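Local coordinates for protein monomethylamine methyltransferase mtmB1 (Methanosarcina barkeri, PDB 1TV3) that transfers the methyl group of monomethylamine to the corrinoid cofactor of its partner protein MtmC in methanogenesis from methylamine, at residues M257-P262 with W293-P298; N332-C337 with A351-D356. One frame throughout, in Å; residues are numbered along the deposited sequence.

Contacts 1 and 2 lie next to each other in one TIM barrel, their centres about 13 Å apart. Contact 1 pairs two barrel strands. Contact 2 packs the next strand of the same sheet against the helix that follows it. Gln333 joins them. Its NE2 probably donates to Glu259 OE1 at 2.7 Å, and NE2 also lies 2.9 Å from Asp296 O, probably a second hydrogen bond. Both contacts reach BG4, which is also hydrogen-bonded to Lys202, Glu205 and Ser365. Its methyl-pyrrolidine ring, set beside Lys202, is consistent with the ring end of a pyrrolysine. Contact 1 supplies Met257, Glu259 and Leu295 to this pocket; contact 2 supplies Gln333 and Tyr335.

Contact 1: M257-P262 with W293-P298; sequences MDEQMP and WHLDGP. With BG4 (5-(hydroxy-methyl-amino)-3-methyl-pyrrolidine-2-carboxylic acid), chain B.
Met257 lies across the Trp293 indole where two neighbouring parallel strands of the TIM barrel, 255-259 and 293-300, run side by side. Met257 CG sits over the face of the six-membered ring of Trp293, 3.5 Å from its centroid, as a CH-pi contact. The sulfur meets the same ring obliquely, a Met-aromatic contact, and Met257 SD also touches Leu295 CB at 3.6 Å. A bend at chi3 (79°) turns the methyl toward the ligand, with Met257 CE 3.6 Å from BG4 O2. Glu259 and Leu295 point to this same pocket side of the sheet. BG4 N1 donates to Glu259 OE1 at 3.2 Å, while Glu259 OE2 is bonded to Ser231 and Leu295 CD2 packs on the ligand.

Asp258 and His294 pair on the other face. His294 ND1 donates to Asp258 OD2 at 2.7 Å. The bond is bent (131° at the hydrogen). OD2 accepts through its anti lone pair and lies in the plane of the imidazole, and the carboxylate is nearly coplanar with the ring. Gln232 and Ser289 also bond this carboxylate, which should limit its rotation. The ring's other nitrogen shares water 1 with Gln260 O. Between the two backbones, Asp258 N hydrogen-bonds to Trp293 O, Leu295 N to Asp258 O, and Gln260 N to Leu295 O.

Further along, Asp296 OD2 forms a salt bridge with Arg361. At the far end, Pro298 CA directs its hydrogen at Pro262 O, 3.1 Å away.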
loop_
_atom_site.group_PDB
_atom_site.type_symbol
_atom_site.label_atom_id
_atom_site.label_comp_id
_atom_site.label_asym_id
_atom_site.label_seq_id
_atom_site.Cartn_x
_atom_site.Cartn_y
_atom_site.Cartn_z
ATOM N N MET A 257 18.451 -8.171 14.234
ATOM C CA MET A 257 19.652 -7.787 14.960
ATOM C C MET A 257 19.820 -8.714 16.155
ATOM O O MET A 257 19.032 -8.673 17.102
ATOM C CB MET A 257 19.582 -6.349 15.481
ATOM C CG MET A 257 20.833 -5.983 16.286
ATOM S SD MET A 257 20.626 -4.640 17.471
ATOM C CE MET A 257 19.820 -5.519 18.808
ATOM N N ASP A 258 20.846 -9.556 16.100
ATOM C CA ASP A 258 21.138 -10.478 17.185
ATOM C C ASP A 258 22.152 -9.792 18.092
ATOM O O ASP A 258 23.155 -9.265 17.617
ATOM C CB ASP A 258 21.737 -11.767 16.623
ATOM C CG ASP A 258 22.318 -12.660 17.704
ATOM O OD1 ASP A 258 21.657 -13.650 18.087
ATOM O OD2 ASP A 258 23.439 -12.362 18.168
ATOM N N GLU A 259 21.887 -9.788 19.394
ATOM C CA GLU A 259 22.804 -9.166 20.345
ATOM C C GLU A 259 23.406 -10.181 21.319
ATOM O O GLU A 259 22.824 -11.235 21.580
ATOM C CB GLU A 259 22.086 -8.099 21.181
ATOM C CG GLU A 259 22.086 -8.454 22.663
ATOM C CD GLU A 259 21.646 -7.337 23.566
ATOM O OE1 GLU A 259 22.241 -6.242 23.500
ATOM O OE2 GLU A 259 20.708 -7.566 24.355
ATOM N N GLN A 260 24.570 -9.836 21.861
ATOM C CA GLN A 260 25.248 -10.654 22.862
ATOM C C GLN A 260 26.269 -9.754 23.541
ATOM O O GLN A 260 27.051 -9.072 22.876
ATOM C CB GLN A 260 25.936 -11.871 22.232
ATOM C CG GLN A 260 26.078 -13.061 23.193
ATOM C CD GLN A 260 27.250 -12.933 24.166
ATOM O OE1 GLN A 260 27.151 -13.326 25.333
ATOM N NE2 GLN A 260 28.368 -12.403 23.683
ATOM N N MET A 261 26.237 -9.733 24.869
ATOM C CA MET A 261 27.150 -8.907 25.645
ATOM C C MET A 261 28.084 -9.782 26.473
ATOM O O MET A 261 27.797 -10.090 27.632
ATOM C CB MET A 261 26.355 -7.981 26.570
ATOM C CG MET A 261 25.423 -7.018 25.846
ATOM S SD MET A 261 24.590 -5.892 26.991
ATOM C CE MET A 261 25.869 -4.654 27.257
ATOM N N PRO A 262 29.217 -10.198 25.884
ATOM C CA PRO A 262 30.167 -11.043 26.616
ATOM C C PRO A 262 30.699 -10.303 27.839
ATOM O O PRO A 262 31.004 -9.113 27.772
ATOM C CB PRO A 262 31.244 -11.338 25.572
ATOM C CG PRO A 262 31.227 -10.103 24.712
ATOM C CD PRO A 262 29.745 -9.826 24.559
ATOM N N TRP A 293 22.464 -8.555 11.153
ATOM C CA TRP A 293 23.666 -7.982 11.756
ATOM C C TRP A 293 23.719 -8.322 13.242
ATOM O O TRP A 293 22.696 -8.641 13.850
ATOM C CB TRP A 293 23.752 -6.461 11.546
ATOM C CG TRP A 293 22.689 -5.618 12.198
ATOM C CD1 TRP A 293 21.405 -5.434 11.767
ATOM C CD2 TRP A 293 22.862 -4.745 13.327
ATOM N NE1 TRP A 293 20.772 -4.493 12.547
ATOM C CE2 TRP A 293 21.642 -4.053 13.511
ATOM C CE3 TRP A 293 23.932 -4.477 14.195
ATOM C CZ2 TRP A 293 21.461 -3.107 14.531
ATOM C CZ3 TRP A 293 23.754 -3.534 15.210
ATOM C CH2 TRP A 293 22.524 -2.859 15.366
ATOM N N HIS A 294 24.919 -8.266 13.817
ATOM C CA HIS A 294 25.117 -8.605 15.225
ATOM C C HIS A 294 25.559 -7.425 16.079
ATOM O O HIS A 294 26.496 -6.712 15.728
ATOM C CB HIS A 294 26.160 -9.725 15.353
ATOM C CG HIS A 294 26.478 -10.105 16.768
ATOM N ND1 HIS A 294 25.598 -10.799 17.571
ATOM C CD2 HIS A 294 27.574 -9.867 17.530
ATOM C CE1 HIS A 294 26.138 -10.974 18.766
ATOM N NE2 HIS A 294 27.336 -10.418 18.767
ATOM N N LEU A 295 24.884 -7.236 17.208
ATOM C CA LEU A 295 25.217 -6.160 18.131
ATOM C C LEU A 295 26.051 -6.723 19.290
ATOM O O LEU A 295 25.598 -7.613 20.013
ATOM C CB LEU A 295 23.942 -5.527 18.690
ATOM C CG LEU A 295 24.183 -4.401 19.703
ATOM C CD1 LEU A 295 24.771 -3.178 19.003
ATOM C CD2 LEU A 295 22.877 -4.046 20.381
ATOM N N ASP A 296 27.261 -6.201 19.460
ATOM C CA ASP A 296 28.156 -6.644 20.531
ATOM C C ASP A 296 27.940 -5.740 21.751
ATOM O O ASP A 296 27.063 -4.868 21.743
ATOM C CB ASP A 296 29.613 -6.550 20.057
ATOM C CG ASP A 296 30.592 -7.295 20.963
ATOM O OD1 ASP A 296 30.196 -7.783 22.040
ATOM O OD2 ASP A 296 31.779 -7.386 20.584
ATOM N N GLY A 297 28.734 -5.951 22.794
ATOM C CA GLY A 297 28.610 -5.139 23.989
ATOM C C GLY A 297 29.372 -5.744 25.152
ATOM O O GLY A 297 28.774 -6.075 26.178
ATOM N N PRO A 298 30.699 -5.911 25.023
ATOM C CA PRO A 298 31.492 -6.491 26.113
ATOM C C PRO A 298 31.312 -5.622 27.349
ATOM O O PRO A 298 31.443 -4.401 27.274
ATOM C CB PRO A 298 32.923 -6.438 25.574
ATOM C CG PRO A 298 32.733 -6.471 24.072
ATOM C CD PRO A 298 31.561 -5.536 23.890
HETATM C C1 BG4 B . 20.615 -1.634 21.452
HETATM C C2 BG4 B . 20.781 -2.243 22.842
HETATM C C3 BG4 B . 19.902 -1.554 23.877
HETATM C C4 BG4 B . 18.654 -2.445 23.989
HETATM C C5 BG4 B . 19.116 -3.872 23.693
HETATM C C6 BG4 B . 20.681 -1.515 25.093
HETATM N N1 BG4 B . 20.407 -3.728 22.898
HETATM O O1 BG4 B . 21.389 -0.732 21.090
HETATM N N2 BG4 B . 18.147 -4.560 22.883
HETATM O O2 BG4 B . 17.902 -4.192 21.485
HETATM C C7 BG4 B . 18.435 -5.986 22.899
HETATM O O HOH W 1 28.898 -10.234 21.045
#

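Contact 2: N332-C337 with A351-D356; sequences NQYYPC and AQSITD. With BG4 (5-(hydroxy-methyl-amino)-3-methyl-pyrrolidine-2-carboxylic acid), chain B.
The Tyr334 ring carries the flat amide of Gln352 on one face, with the two planes only 10° apart. Gln352 NE2 rides 3.4 Å above the ring plane, toward the rim, and Gln352 CG adds a CH-pi contact over the same face. At the ring edge, in plane, lie Asn332 O and Ser353 CA. Gln352 has CG anti to the backbone N (chi1 -168°) and then an extended chain, which carries its amide across the ring to the strand. There Gln352 NE2 donates to Gln333 O at 2.7 Å. The bond is nearly straight, 176° at the hydrogen, but it comes from above the carbonyl plane. NE2 also gives a longer bond to Asp356 OD2, 3.3 Å, one helical turn on. Thr306 bonds OE1 at the other side of the amide.

Asp356 takes a second amide as well. Asn332 ND2 donates to Asp356 OD1 at 2.9 Å. OD1 and OD2 each accept through a syn lone pair, so both carboxylate oxygens are held. Tyr334 OH comes within 2.7 Å of Asp356 OD2. A leucine in place of Tyr334 would probably deprive the Gln352 amide of its flat stacking surface and leave Asp356 OD2 without its neighbouring hydroxyl.

Gln333 and Tyr335 face the ligand instead, with Tyr335 OH 3.2 Å from BG4 C6. The contact joins strand 330-333 to helix 343-359 in a beta-alpha-beta unit completed by strand 363-366. Helix 309-325 packs against Asn332 and Gln352, and helix 380-393 against Ser353.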
loop_
_atom_site.group_PDB
_atom_site.type_symbol
_atom_site.label_atom_id
_atom_site.label_comp_id
_atom_site.label_asym_id
_atom_site.label_seq_id
_atom_site.Cartn_x
_atom_site.Cartn_y
_atom_site.Cartn_z
ATOM N N ASN A 332 28.051 -2.099 18.030
ATOM C CA ASN A 332 28.393 -2.211 19.444
ATOM C C ASN A 332 27.520 -1.217 20.214
ATOM O O ASN A 332 27.172 -0.159 19.683
ATOM C CB ASN A 332 29.888 -1.916 19.651
ATOM C CG ASN A 332 30.404 -2.418 20.992
ATOM O OD1 ASN A 332 29.746 -3.217 21.664
ATOM N ND2 ASN A 332 31.589 -1.959 21.383
ATOM N N GLN A 333 27.146 -1.571 21.445
ATOM C CA GLN A 333 26.295 -0.713 22.270
ATOM C C GLN A 333 27.092 0.011 23.353
ATOM O O GLN A 333 28.098 -0.498 23.843
ATOM C CB GLN A 333 25.153 -1.531 22.885
ATOM C CG GLN A 333 25.602 -2.713 23.711
ATOM C CD GLN A 333 24.480 -3.705 23.936
ATOM O OE1 GLN A 333 23.512 -3.419 24.639
ATOM N NE2 GLN A 333 24.601 -4.878 23.325
ATOM N N TYR A 334 26.615 1.194 23.728
ATOM C CA TYR A 334 27.302 2.056 24.685
ATOM C C TYR A 334 26.733 2.165 26.096
ATOM O O TYR A 334 25.621 2.668 26.297
ATOM C CB TYR A 334 27.414 3.468 24.085
ATOM C CG TYR A 334 28.285 3.541 22.848
ATOM C CD1 TYR A 334 28.052 2.706 21.752
ATOM C CD2 TYR A 334 29.371 4.417 22.792
ATOM C CE1 TYR A 334 28.883 2.736 20.636
ATOM C CE2 TYR A 334 30.211 4.456 21.681
ATOM C CZ TYR A 334 29.964 3.608 20.609
ATOM O OH TYR A 334 30.818 3.606 19.530
ATOM N N TYR A 335 27.518 1.708 27.069
ATOM C CA TYR A 335 27.135 1.771 28.477
ATOM C C TYR A 335 28.221 2.446 29.320
ATOM O O TYR A 335 29.085 1.776 29.889
ATOM C CB TYR A 335 26.874 0.371 29.041
ATOM C CG TYR A 335 25.488 -0.175 28.775
ATOM C CD1 TYR A 335 25.176 -0.808 27.567
ATOM C CD2 TYR A 335 24.489 -0.072 29.744
ATOM C CE1 TYR A 335 23.900 -1.326 27.332
ATOM C CE2 TYR A 335 23.215 -0.582 29.521
ATOM C CZ TYR A 335 22.927 -1.209 28.316
ATOM O OH TYR A 335 21.667 -1.718 28.109
ATOM N N PRO A 336 28.201 3.786 29.392
ATOM C CA PRO A 336 29.192 4.530 30.178
ATOM C C PRO A 336 28.794 4.474 31.647
ATOM O O PRO A 336 27.634 4.213 31.961
ATOM C CB PRO A 336 29.078 5.961 29.640
ATOM C CG PRO A 336 28.401 5.804 28.299
ATOM C CD PRO A 336 27.413 4.701 28.552
ATOM N N CYS A 337 29.748 4.726 32.539
ATOM C CA CYS A 337 29.462 4.732 33.968
ATOM C C CYS A 337 28.792 6.049 34.354
ATOM O O CYS A 337 27.777 6.056 35.045
ATOM C CB CYS A 337 30.752 4.575 34.781
ATOM S SG CYS A 337 31.556 2.976 34.636
ATOM N N ALA A 351 35.652 7.317 23.857
ATOM C CA ALA A 351 36.651 6.251 23.793
ATOM C C ALA A 351 36.091 5.050 23.032
ATOM O O ALA A 351 36.783 4.459 22.198
ATOM C CB ALA A 351 37.073 5.829 25.204
ATOM N N GLN A 352 34.839 4.692 23.308
ATOM C CA GLN A 352 34.242 3.555 22.617
ATOM C C GLN A 352 33.991 3.860 21.140
ATOM O O GLN A 352 34.173 2.992 20.285
ATOM C CB GLN A 352 32.934 3.129 23.277
ATOM C CG GLN A 352 32.457 1.777 22.765
ATOM C CD GLN A 352 31.221 1.266 23.475
ATOM O OE1 GLN A 352 30.999 1.558 24.655
ATOM N NE2 GLN A 352 30.417 0.480 22.765
ATOM N N SER A 353 33.571 5.087 20.839
ATOM C CA SER A 353 33.314 5.484 19.455
ATOM C C SER A 353 34.603 5.375 18.638
ATOM O O SER A 353 34.596 4.903 17.500
ATOM C CB SER A 353 32.775 6.917 19.410
ATOM O OG SER A 353 32.539 7.335 18.076
ATOM N N ILE A 354 35.717 5.811 19.222
ATOM C CA ILE A 354 37.004 5.723 18.536
ATOM C C ILE A 354 37.324 4.248 18.274
ATOM O O ILE A 354 37.685 3.859 17.160
ATOM C CB ILE A 354 38.141 6.329 19.398
ATOM C CG1 ILE A 354 37.962 7.843 19.514
ATOM C CG2 ILE A 354 39.496 5.992 18.789
ATOM C CD1 ILE A 354 38.860 8.486 20.555
ATOM N N THR A 355 37.181 3.433 19.314
ATOM C CA THR A 355 37.460 2.004 19.212
ATOM C C THR A 355 36.580 1.317 18.170
ATOM O O THR A 355 37.079 0.612 17.291
ATOM C CB THR A 355 37.241 1.301 20.567
ATOM O OG1 THR A 355 38.079 1.904 21.560
ATOM C CG2 THR A 355 37.573 -0.185 20.461
ATOM N N ASP A 356 35.271 1.526 18.275
ATOM C CA ASP A 356 34.324 0.907 17.354
ATOM C C ASP A 356 34.535 1.327 15.908
ATOM O O ASP A 356 34.531 0.493 15.001
ATOM C CB ASP A 356 32.885 1.226 17.768
ATOM C CG ASP A 356 32.484 0.533 19.054
ATOM O OD1 ASP A 356 33.072 -0.528 19.365
ATOM O OD2 ASP A 356 31.569 1.038 19.743
HETATM C C1 BG4 B . 20.615 -1.634 21.452
HETATM C C2 BG4 B . 20.781 -2.243 22.842
HETATM C C3 BG4 B . 19.902 -1.554 23.877
HETATM C C4 BG4 B . 18.654 -2.445 23.989
HETATM C C5 BG4 B . 19.116 -3.872 23.693
HETATM C C6 BG4 B . 20.681 -1.515 25.093
HETATM N N1 BG4 B . 20.407 -3.728 22.898
HETATM O O1 BG4 B . 21.389 -0.732 21.090
HETATM N N2 BG4 B . 18.147 -4.560 22.883
HETATM O O2 BG4 B . 17.902 -4.192 21.485
HETATM C C7 BG4 B . 18.435 -5.986 22.899
#